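Local coordinates for chitin oligosaccharide binding protein NagB2 (Paenibacillus sp. FPU-7, PDB 7EHU) that binds chitin oligosaccharides such as N,N'-diacetylchitobiose and N,N',N''-triacetylchitotriose, and probably delivers them to an ABC transporter as its extracellular solute-binding component, at residues 79-84 against 92-97; 115-120 against 331-336; 343-348 against 355-360. One frame throughout, in Å; residues are numbered along the deposited sequence.

Interaction 1: residues 79-84 against 92-97; sequences VKLKAE and QIFNLF. With NAG (2-acetamido-2-deoxy-beta-D-glucopyranose), chain B; NAG (2-acetamido-2-deoxy-beta-D-glucopyranose), chain C.
The carbonyl O of Asn95 accepts a weak hydrogen bond from Asn76 ND2, while Leu81 CD2 only packs against this buried oxygen, at 3.6 Å. The setting is a beta-alpha-beta crossover of the periplasmic-binding-protein fold: helix 73-86 leads from strand 64-70 to strand 93-97, which lies parallel to strand 30-36 in the sheet. No hydrogen bond joins residues 79-84 to 92-97, and the helix rests on the strand chiefly through one side chain, Leu81.

The two methyls of Leu81 divide the work. CD1 sits over one face of the Phe94 ring, 3.9 Å from Phe94 CG, while CD2 reaches Phe94 CD1 at 3.9 Å as well as the Asn95 carbonyl. With CG turned opposite the backbone N (chi1 -176°), the leucine fork points from the helix to the strand and meets the phenylalanine side chain at about a right angle. Pro91 also touches Leu81, and Leu111 and the side chain of Arg35 on strand 30-36 pack on Phe94.

Farther along the strand, the Asn95 side chain bonds through OD1 to Asn316 ND2, tying it to the antiparallel strand 309-320. Phe97 then carries the strand into the sugar pocket, where its ring also makes a cation-pi contact with Arg77. Its far end meets two joined sugars: CZ is 3.3 Å from O7, the acetamide oxygen of the chain B NAG, and 3.4 Å from O4 of the chain C NAG, the glycosidic oxygen between them. That O4 lies at the ring edge, near its plane. At the same ring's edge, in plane, O6 of the chain B NAG stands 3.5 Å from Phe97 CE2.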
loop_
_atom_site.group_PDB
_atom_site.type_symbol
_atom_site.label_atom_id
_atom_site.label_comp_id
_atom_site.label_asym_id
_atom_site.label_seq_id
_atom_site.Cartn_x
_atom_site.Cartn_y
_atom_site.Cartn_z
ATOM N N VAL A 79 -2.670 -15.026 4.525
ATOM C CA VAL A 79 -2.922 -16.283 5.230
ATOM C C VAL A 79 -4.397 -16.416 5.603
ATOM O O VAL A 79 -5.084 -17.327 5.124
ATOM C CB VAL A 79 -2.002 -16.428 6.463
ATOM C CG1 VAL A 79 -2.247 -17.758 7.178
ATOM C CG2 VAL A 79 -0.527 -16.289 6.065
ATOM N N LYS A 80 -4.894 -15.533 6.475
ATOM C CA LYS A 80 -6.192 -15.752 7.117
ATOM C C LYS A 80 -7.350 -15.559 6.139
ATOM O O LYS A 80 -8.183 -16.458 5.965
ATOM C CB LYS A 80 -6.351 -14.870 8.359
ATOM C CG LYS A 80 -7.456 -15.341 9.287
ATOM C CD LYS A 80 -7.555 -14.494 10.549
ATOM C CE LYS A 80 -8.450 -15.131 11.586
ATOM N NZ LYS A 80 -8.594 -14.309 12.820
ATOM N N LEU A 81 -7.465 -14.378 5.519
ATOM C CA LEU A 81 -8.573 -14.190 4.584
ATOM C C LEU A 81 -8.438 -15.142 3.401
ATOM O O LEU A 81 -9.437 -15.657 2.892
ATOM C CB LEU A 81 -8.610 -12.751 4.110
ATOM C CG LEU A 81 -9.782 -12.392 3.193
ATOM C CD1 LEU A 81 -11.105 -12.551 3.916
ATOM C CD2 LEU A 81 -9.624 -10.971 2.659
ATOM N N LYS A 82 -7.203 -15.393 2.959
ATOM C CA LYS A 82 -6.980 -16.337 1.863
ATOM C C LYS A 82 -7.578 -17.702 2.194
ATOM O O LYS A 82 -8.277 -18.315 1.372
ATOM C CB LYS A 82 -5.478 -16.443 1.579
ATOM C CG LYS A 82 -5.132 -17.311 0.369
ATOM C CD LYS A 82 -3.623 -17.387 0.118
ATOM C CE LYS A 82 -3.047 -16.092 -0.448
ATOM N NZ LYS A 82 -1.533 -16.065 -0.417
ATOM N N ALA A 83 -7.321 -18.188 3.411
ATOM C CA ALA A 83 -7.802 -19.504 3.815
ATOM C C ALA A 83 -9.313 -19.510 3.973
ATOM O O ALA A 83 -9.980 -20.483 3.607
ATOM C CB ALA A 83 -7.127 -19.899 5.126
ATOM N N GLU A 84 -9.873 -18.442 4.529
ATOM C CA GLU A 84 -11.316 -18.338 4.685
ATOM C C GLU A 84 -12.020 -18.313 3.333
ATOM O O GLU A 84 -13.058 -18.973 3.144
ATOM C CB GLU A 84 -11.613 -17.075 5.484
ATOM C CG GLU A 84 -11.287 -17.204 6.955
ATOM C CD GLU A 84 -11.122 -15.870 7.663
ATOM O OE1 GLU A 84 -11.086 -15.888 8.915
ATOM O OE2 GLU A 84 -10.980 -14.806 7.004
ATOM N N GLN A 92 -18.027 -11.418 7.250
ATOM C CA GLN A 92 -19.056 -10.639 6.575
ATOM C C GLN A 92 -18.491 -9.361 5.960
ATOM O O GLN A 92 -18.939 -8.941 4.886
ATOM C CB GLN A 92 -20.185 -10.306 7.551
ATOM C CG GLN A 92 -21.115 -11.466 7.884
ATOM C CD GLN A 92 -20.671 -12.281 9.071
ATOM O OE1 GLN A 92 -19.548 -12.177 9.568
ATOM N NE2 GLN A 92 -21.609 -13.016 9.626
ATOM N N ILE A 93 -17.527 -8.727 6.647
ATOM C CA ILE A 93 -16.871 -7.488 6.238
ATOM C C ILE A 93 -15.380 -7.696 6.433
ATOM O O ILE A 93 -14.967 -8.230 7.466
ATOM C CB ILE A 93 -17.320 -6.287 7.106
ATOM C CG1 ILE A 93 -18.834 -6.085 7.053
ATOM C CG2 ILE A 93 -16.586 -5.023 6.656
ATOM C CD1 ILE A 93 -19.365 -5.197 8.178
ATOM N N PHE A 94 -14.562 -7.289 5.455
ATOM C CA PHE A 94 -13.130 -7.559 5.578
ATOM C C PHE A 94 -12.299 -6.581 4.765
ATOM O O PHE A 94 -12.664 -6.214 3.645
ATOM C CB PHE A 94 -12.771 -8.998 5.126
ATOM C CG PHE A 94 -13.522 -9.431 3.897
ATOM C CD1 PHE A 94 -13.048 -9.160 2.626
ATOM C CD2 PHE A 94 -14.750 -10.071 4.009
ATOM C CE1 PHE A 94 -13.793 -9.487 1.511
ATOM C CE2 PHE A 94 -15.481 -10.422 2.901
ATOM C CZ PHE A 94 -14.997 -10.149 1.652
ATOM N N ASN A 95 -11.135 -6.233 5.303
ATOM C CA ASN A 95 -10.160 -5.479 4.536
ATOM C C ASN A 95 -9.724 -6.319 3.332
ATOM O O ASN A 95 -9.360 -7.494 3.468
ATOM C CB ASN A 95 -8.966 -5.136 5.420
ATOM C CG ASN A 95 -7.937 -4.305 4.688
ATOM O OD1 ASN A 95 -7.021 -4.825 4.062
ATOM N ND2 ASN A 95 -8.066 -2.998 4.780
ATOM N N LEU A 96 -9.771 -5.709 2.152
ATOM C CA LEU A 96 -9.624 -6.368 0.867
ATOM C C LEU A 96 -8.773 -5.503 -0.051
ATOM O O LEU A 96 -8.894 -4.273 -0.052
ATOM C CB LEU A 96 -11.008 -6.513 0.227
ATOM C CG LEU A 96 -11.085 -7.067 -1.190
ATOM C CD1 LEU A 96 -10.656 -8.524 -1.250
ATOM C CD2 LEU A 96 -12.517 -6.925 -1.739
ATOM N N PHE A 97 -7.942 -6.140 -0.885
ATOM C CA PHE A 97 -7.191 -5.445 -1.919
ATOM C C PHE A 97 -7.850 -5.610 -3.283
ATOM O O PHE A 97 -8.297 -6.703 -3.643
ATOM C CB PHE A 97 -5.740 -5.938 -1.985
ATOM C CG PHE A 97 -4.898 -5.314 -0.911
ATOM C CD1 PHE A 97 -4.892 -5.840 0.378
ATOM C CD2 PHE A 97 -4.170 -4.142 -1.144
ATOM C CE1 PHE A 97 -4.183 -5.232 1.397
ATOM C CE2 PHE A 97 -3.461 -3.525 -0.136
ATOM C CZ PHE A 97 -3.462 -4.061 1.141
HETATM C C1 NAG B . -0.041 -2.212 1.361
HETATM C C2 NAG B . 0.204 -3.652 0.981
HETATM C C3 NAG B . 1.022 -3.738 -0.307
HETATM C C4 NAG B . 0.356 -2.926 -1.412
HETATM C C5 NAG B . 0.103 -1.497 -0.940
HETATM C C6 NAG B . -0.653 -0.656 -1.947
HETATM C C7 NAG B . 0.247 -5.389 2.708
HETATM C C8 NAG B . 1.067 -6.071 3.769
HETATM N N2 NAG B . 0.849 -4.397 2.050
HETATM O O3 NAG B . 1.131 -5.108 -0.672
HETATM O O4 NAG B . 1.170 -2.853 -2.578
HETATM O O5 NAG B . -0.661 -1.527 0.276
HETATM O O6 NAG B . -1.928 -1.205 -2.244
HETATM O O7 NAG B . -0.907 -5.733 2.449
HETATM C C1 NAG C . -2.728 0.395 5.102
HETATM C C2 NAG C . -3.066 0.644 3.643
HETATM C C3 NAG C . -2.634 -0.533 2.774
HETATM C C4 NAG C . -1.201 -0.955 3.069
HETATM C C5 NAG C . -1.051 -1.160 4.571
HETATM C C6 NAG C . 0.344 -1.522 5.014
HETATM C C7 NAG C . -5.080 2.060 3.333
HETATM C C8 NAG C . -6.571 2.048 3.230
HETATM N N2 NAG C . -4.498 0.863 3.491
HETATM O O3 NAG C . -2.793 -0.142 1.419
HETATM O O4 NAG C . -0.937 -2.204 2.437
HETATM O O5 NAG C . -1.386 0.065 5.234
HETATM O O6 NAG C . 0.379 -1.789 6.412
HETATM O O7 NAG C . -4.436 3.102 3.255
#

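Interaction 2: residues 115-120 against 331-336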
loop_
_atom_site.group_PDB
_atom_site.type_symbol
_atom_site.label_atom_id
_atom_site.label_comp_id
_atom_site.label_asym_id
_atom_site.label_seq_id
_atom_site.Cartn_x
_atom_site.Cartn_y
_atom_site.Cartn_z
ATOM N N ASN A 115 -23.207 -2.670 -6.804
ATOM C CA ASN A 115 -23.734 -1.604 -7.662
ATOM C C ASN A 115 -25.096 -1.099 -7.170
ATOM O O ASN A 115 -25.329 0.113 -7.068
ATOM C CB ASN A 115 -23.832 -2.095 -9.112
ATOM C CG ASN A 115 -22.488 -2.549 -9.686
ATOM O OD1 ASN A 115 -21.804 -3.384 -9.111
ATOM N ND2 ASN A 115 -22.141 -2.034 -10.847
ATOM N N ASP A 116 -26.030 -2.015 -6.890
ATOM C CA ASP A 116 -27.355 -1.588 -6.449
ATOM C C ASP A 116 -27.291 -0.922 -5.082
ATOM O O ASP A 116 -28.001 0.059 -4.830
ATOM C CB ASP A 116 -28.310 -2.784 -6.424
ATOM C CG ASP A 116 -28.976 -3.037 -7.768
ATOM O OD1 ASP A 116 -28.691 -2.296 -8.741
ATOM O OD2 ASP A 116 -29.807 -3.980 -7.849
ATOM N N ILE A 117 -26.456 -1.448 -4.186
ATOM C CA ILE A 117 -26.298 -0.819 -2.884
ATOM C C ILE A 117 -25.785 0.601 -3.038
ATOM O O ILE A 117 -26.256 1.525 -2.360
ATOM C CB ILE A 117 -25.374 -1.662 -1.989
ATOM C CG1 ILE A 117 -26.103 -2.926 -1.561
ATOM C CG2 ILE A 117 -24.885 -0.845 -0.781
ATOM C CD1 ILE A 117 -25.176 -4.046 -1.148
ATOM N N LEU A 118 -24.810 0.801 -3.925
ATOM C CA LEU A 118 -24.282 2.145 -4.102
ATOM C C LEU A 118 -25.348 3.099 -4.623
ATOM O O LEU A 118 -25.421 4.258 -4.186
ATOM C CB LEU A 118 -23.073 2.142 -5.030
ATOM C CG LEU A 118 -21.832 1.425 -4.490
ATOM C CD1 LEU A 118 -20.714 1.531 -5.504
ATOM C CD2 LEU A 118 -21.368 1.961 -3.147
ATOM N N LYS A 119 -26.176 2.641 -5.568
ATOM C CA LYS A 119 -27.306 3.453 -6.018
ATOM C C LYS A 119 -28.243 3.784 -4.857
ATOM O O LYS A 119 -28.665 4.931 -4.682
ATOM C CB LYS A 119 -28.055 2.720 -7.142
ATOM C CG LYS A 119 -29.094 3.569 -7.862
ATOM C CD LYS A 119 -29.993 2.741 -8.785
ATOM C CE LYS A 119 -31.440 3.315 -8.818
ATOM N NZ LYS A 119 -32.425 2.399 -9.443
ATOM N N GLU A 120 -28.571 2.783 -4.042
ATOM C CA GLU A 120 -29.459 3.007 -2.899
ATOM C C GLU A 120 -28.898 4.060 -1.950
ATOM O O GLU A 120 -29.651 4.872 -1.411
ATOM C CB GLU A 120 -29.665 1.695 -2.137
ATOM C CG GLU A 120 -30.601 1.818 -0.932
ATOM C CD GLU A 120 -30.987 0.477 -0.324
ATOM O OE1 GLU A 120 -31.123 -0.518 -1.066
ATOM O OE2 GLU A 120 -31.155 0.428 0.908
ATOM N N ALA A 331 -27.525 -4.835 7.964
ATOM C CA ALA A 331 -26.439 -4.338 8.796
ATOM C C ALA A 331 -25.255 -3.894 7.952
ATOM O O ALA A 331 -24.639 -2.862 8.240
ATOM C CB ALA A 331 -26.031 -5.421 9.789
ATOM N N VAL A 332 -24.927 -4.661 6.909
ATOM C CA VAL A 332 -23.810 -4.313 6.044
ATOM C C VAL A 332 -24.093 -3.010 5.316
ATOM O O VAL A 332 -23.213 -2.150 5.201
ATOM C CB VAL A 332 -23.514 -5.471 5.067
ATOM C CG1 VAL A 332 -22.701 -4.984 3.871
ATOM C CG2 VAL A 332 -22.800 -6.611 5.764
ATOM N N LYS A 333 -25.310 -2.848 4.804
ATOM C CA LYS A 333 -25.640 -1.609 4.111
ATOM C C LYS A 333 -25.518 -0.416 5.050
ATOM O O LYS A 333 -25.039 0.648 4.651
ATOM C CB LYS A 333 -27.054 -1.686 3.543
ATOM C CG LYS A 333 -27.206 -2.620 2.356
ATOM C CD LYS A 333 -28.488 -2.323 1.562
ATOM C CE LYS A 333 -29.285 -3.569 1.212
ATOM N NZ LYS A 333 -30.679 -3.205 0.819
ATOM N N ALA A 334 -25.962 -0.571 6.297
ATOM C CA ALA A 334 -25.850 0.513 7.270
ATOM C C ALA A 334 -24.393 0.842 7.566
ATOM O O ALA A 334 -24.031 2.016 7.716
ATOM C CB ALA A 334 -26.612 0.165 8.555
ATOM N N PHE A 335 -23.547 -0.182 7.652
ATOM C CA PHE A 335 -22.130 0.061 7.860
ATOM C C PHE A 335 -21.543 0.853 6.692
ATOM O O PHE A 335 -20.805 1.827 6.897
ATOM C CB PHE A 335 -21.367 -1.259 8.019
ATOM C CG PHE A 335 -19.873 -1.067 8.026
ATOM C CD1 PHE A 335 -19.230 -0.583 9.157
ATOM C CD2 PHE A 335 -19.126 -1.293 6.891
ATOM C CE1 PHE A 335 -17.875 -0.361 9.165
ATOM C CE2 PHE A 335 -17.751 -1.068 6.895
ATOM C CZ PHE A 335 -17.132 -0.587 8.026
ATOM N N ILE A 336 -21.862 0.454 5.457
ATOM C CA ILE A 336 -21.356 1.177 4.289
ATOM C C ILE A 336 -21.807 2.636 4.346
ATOM O O ILE A 336 -21.017 3.566 4.137
ATOM C CB ILE A 336 -21.774 0.478 2.980
ATOM C CG1 ILE A 336 -21.101 -0.894 2.855
ATOM C CG2 ILE A 336 -21.482 1.347 1.752
ATOM C CD1 ILE A 336 -21.714 -1.767 1.811
#
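Ile117 and Lys333 carry the apolar part of this helix-to-helix contact, and a single salt bridge supplies the polar part. Ile117 CG1 lies 4.0 Å from Lys333 CD, with Lys333 CG almost as near, so the methylene chain of the lysine serves as a greasy surface for the isoleucine. The other branch of Ile117, the CG2 methyl, touches Ile336 CD1 at 4.2 Å, the two side chains crossing at about a right angle. Ile117 thus splits between two residues on one side of helix 326-339, three positions apart.

The charged pair lies toward solvent. Lys333 NZ gives a weak hydrogen bond, part of the salt bridge, to Glu120 OE1 at 3.3 Å; Glu120 OE2 is only a little farther from NZ, at 3.7 Å. The glutamate reaches over with an extended chain, whereas the lysine bends at chi3 (-134°), about the CG-CD bond that lies against Ile117, which carries NZ to the carboxylate.

The segment axes pass 10.9 Å apart at a crossing angle of -57°. Beneath the pair lies the sheet: Leu118 and Ile336 both rest on Leu142 of strand 138-154, and Ile336 also meets Phe320 of strand 309-320. Helix 44-60 is a separate neighbour of helix 326-339, packed against Ala334 and Phe335.

Interaction 3: residues 343-348 against 355-360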
loop_
_atom_site.group_PDB
_atom_site.type_symbol
_atom_site.label_atom_id
_atom_site.label_comp_id
_atom_site.label_asym_id
_atom_site.label_seq_id
_atom_site.Cartn_x
_atom_site.Cartn_y
_atom_site.Cartn_z
ATOM N N GLU A 343 -17.759 13.058 6.117
ATOM C CA GLU A 343 -17.451 13.405 7.477
ATOM C C GLU A 343 -16.437 12.457 8.108
ATOM O O GLU A 343 -15.442 12.898 8.711
ATOM C CB GLU A 343 -18.769 14.012 8.007
ATOM C CG GLU A 343 -18.793 14.470 9.443
ATOM C CD GLU A 343 -20.118 15.116 9.833
ATOM O OE1 GLU A 343 -21.178 15.326 9.398
ATOM O OE2 GLU A 343 -20.496 14.133 10.629
ATOM N N ILE A 344 -16.530 11.185 7.771
ATOM C CA ILE A 344 -15.545 10.213 8.235
ATOM C C ILE A 344 -14.230 10.385 7.470
ATOM O O ILE A 344 -13.141 10.391 8.054
ATOM C CB ILE A 344 -16.113 8.788 8.084
ATOM C CG1 ILE A 344 -17.335 8.575 9.002
ATOM C CG2 ILE A 344 -15.034 7.736 8.356
ATOM C CD1 ILE A 344 -17.074 8.753 10.478
ATOM N N GLN A 345 -14.320 10.532 6.143
ATOM C CA GLN A 345 -13.127 10.727 5.332
ATOM C C GLN A 345 -12.396 12.002 5.736
ATOM O O GLN A 345 -11.160 12.049 5.729
ATOM C CB GLN A 345 -13.524 10.796 3.859
ATOM C CG GLN A 345 -14.127 9.521 3.317
ATOM C CD GLN A 345 -13.168 8.722 2.469
ATOM O OE1 GLN A 345 -12.452 9.275 1.637
ATOM N NE2 GLN A 345 -13.132 7.413 2.681
ATOM N N GLY A 346 -13.145 13.050 6.071
ATOM C CA GLY A 346 -12.532 14.302 6.467
ATOM C C GLY A 346 -11.868 14.228 7.825
ATOM O O GLY A 346 -10.832 14.864 8.055
ATOM N N GLU A 347 -12.468 13.480 8.758
ATOM C CA GLU A 347 -11.837 13.285 10.060
ATOM C C GLU A 347 -10.548 12.480 9.902
ATOM O O GLU A 347 -9.531 12.780 10.543
ATOM C CB GLU A 347 -12.801 12.582 11.024
ATOM C CG GLU A 347 -12.160 12.117 12.325
ATOM C CD GLU A 347 -13.169 11.718 13.422
ATOM O OE1 GLU A 347 -14.395 11.851 13.214
ATOM O OE2 GLU A 347 -12.729 11.294 14.515
ATOM N N ALA A 348 -10.563 11.468 9.023
ATOM C CA ALA A 348 -9.361 10.677 8.771
ATOM C C ALA A 348 -8.234 11.536 8.200
ATOM O O ALA A 348 -7.067 11.382 8.586
ATOM C CB ALA A 348 -9.684 9.505 7.830
ATOM N N VAL A 355 -5.445 9.810 3.224
ATOM C CA VAL A 355 -5.772 10.323 1.895
ATOM C C VAL A 355 -7.171 9.891 1.470
ATOM O O VAL A 355 -7.409 8.684 1.391
ATOM C CB VAL A 355 -4.739 9.758 0.902
ATOM C CG1 VAL A 355 -5.112 10.033 -0.530
ATOM C CG2 VAL A 355 -3.335 10.259 1.213
ATOM N N PRO A 356 -8.109 10.804 1.162
ATOM C CA PRO A 356 -9.483 10.357 0.862
ATOM C C PRO A 356 -9.588 9.448 -0.351
ATOM O O PRO A 356 -8.850 9.576 -1.335
ATOM C CB PRO A 356 -10.240 11.662 0.613
ATOM C CG PRO A 356 -9.483 12.667 1.423
ATOM C CD PRO A 356 -8.040 12.276 1.305
ATOM N N SER A 357 -10.549 8.530 -0.276
ATOM C CA SER A 357 -11.001 7.813 -1.464
ATOM C C SER A 357 -12.245 8.423 -2.090
ATOM O O SER A 357 -12.598 8.045 -3.215
ATOM C CB SER A 357 -11.286 6.354 -1.124
ATOM O OG SER A 357 -12.304 6.297 -0.148
ATOM N N MET A 358 -12.919 9.338 -1.392
ATOM C CA MET A 358 -14.153 9.967 -1.844
ATOM C C MET A 358 -13.871 11.412 -2.202
ATOM O O MET A 358 -13.004 12.050 -1.607
ATOM C CB MET A 358 -15.178 9.921 -0.701
ATOM C CG MET A 358 -15.649 8.485 -0.419
ATOM S SD MET A 358 -16.830 8.396 0.926
ATOM C CE MET A 358 -18.278 9.061 0.062
ATOM N N LYS A 359 -14.602 11.905 -3.198
ATOM C CA LYS A 359 -14.423 13.254 -3.726
ATOM C C LYS A 359 -15.043 14.319 -2.831
ATOM O O LYS A 359 -16.039 14.095 -2.161
ATOM C CB LYS A 359 -15.099 13.359 -5.100
ATOM C CG LYS A 359 -14.559 12.414 -6.162
ATOM C CD LYS A 359 -15.413 12.431 -7.414
ATOM C CE LYS A 359 -15.330 11.162 -8.188
ATOM N NZ LYS A 359 -16.338 11.075 -9.251
ATOM N N GLY A 360 -14.464 15.512 -2.865
ATOM C CA GLY A 360 -15.092 16.654 -2.236
ATOM C C GLY A 360 -14.739 16.940 -0.794
ATOM O O GLY A 360 -15.373 17.812 -0.187
#
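Gln345 is the centre of this contact: its amide reaches from helix 342-352 into the loop that follows and binds the backbone there at two successive residues. OE1 accepts from Ser357 N at 2.8 Å, in the carbonyl plane and on a lone pair, and from Met358 N at 3.1 Å. The second donor stands above that plane, 52° out of it, although its N-H points fairly straight at the oxygen (149°). A bend at chi2 (-103°) turns the amide toward the loop. At its other end NE2 gives a weak hydrogen bond to Ser357 OG, 3.2 Å away, and another weak one to Glu144 O; the stronger partner of the serine hydroxyl is Pro143 O.

Met358 closes over the glutamine stem. Its SD lies 3.8 Å from Gln345 CG, and its CB and CG lie across the amide, the two side chains meeting at about a right angle. The terminal CE methyl leads away from Gln345; the Met358 side chain also touches Leu123 and Phe127. Pro356 bounds the amide oxygen next to the donors, its CB 3.4 Å from Gln345 OE1, while its own carbonyl accepts from Trp314 NE1.

Two main-chain donors on one buried amide oxygen, with NE2 weakly bonded at the other end, fix the amide's orientation: flipping it would set NE2 against two N-H groups.

How the interactions relate
Along the chain the three contacts come in series, interaction 1 closing before interaction 2 opens, and interaction 3 following on the next helix, 342-352. Centres of interactions 1 and 2 are about 20 Å apart, yet the two touch: Ile93 CD1 meets Phe335 CD2 at 4.1 Å. Interaction 3 touches neither, its centre about 24 Å from interaction 1 and 18 Å from interaction 2. The mixed sheet underlies interactions 1 and 2; a backbone bond from Val355 to Gly146 of strand 138-154 ties interaction 3 to it. With the Ser357 side chain about 8 Å from a bound NAG, interactions 1 and 3 lie near the glycan pocket; interaction 2 joins helices farther from the chain's centre.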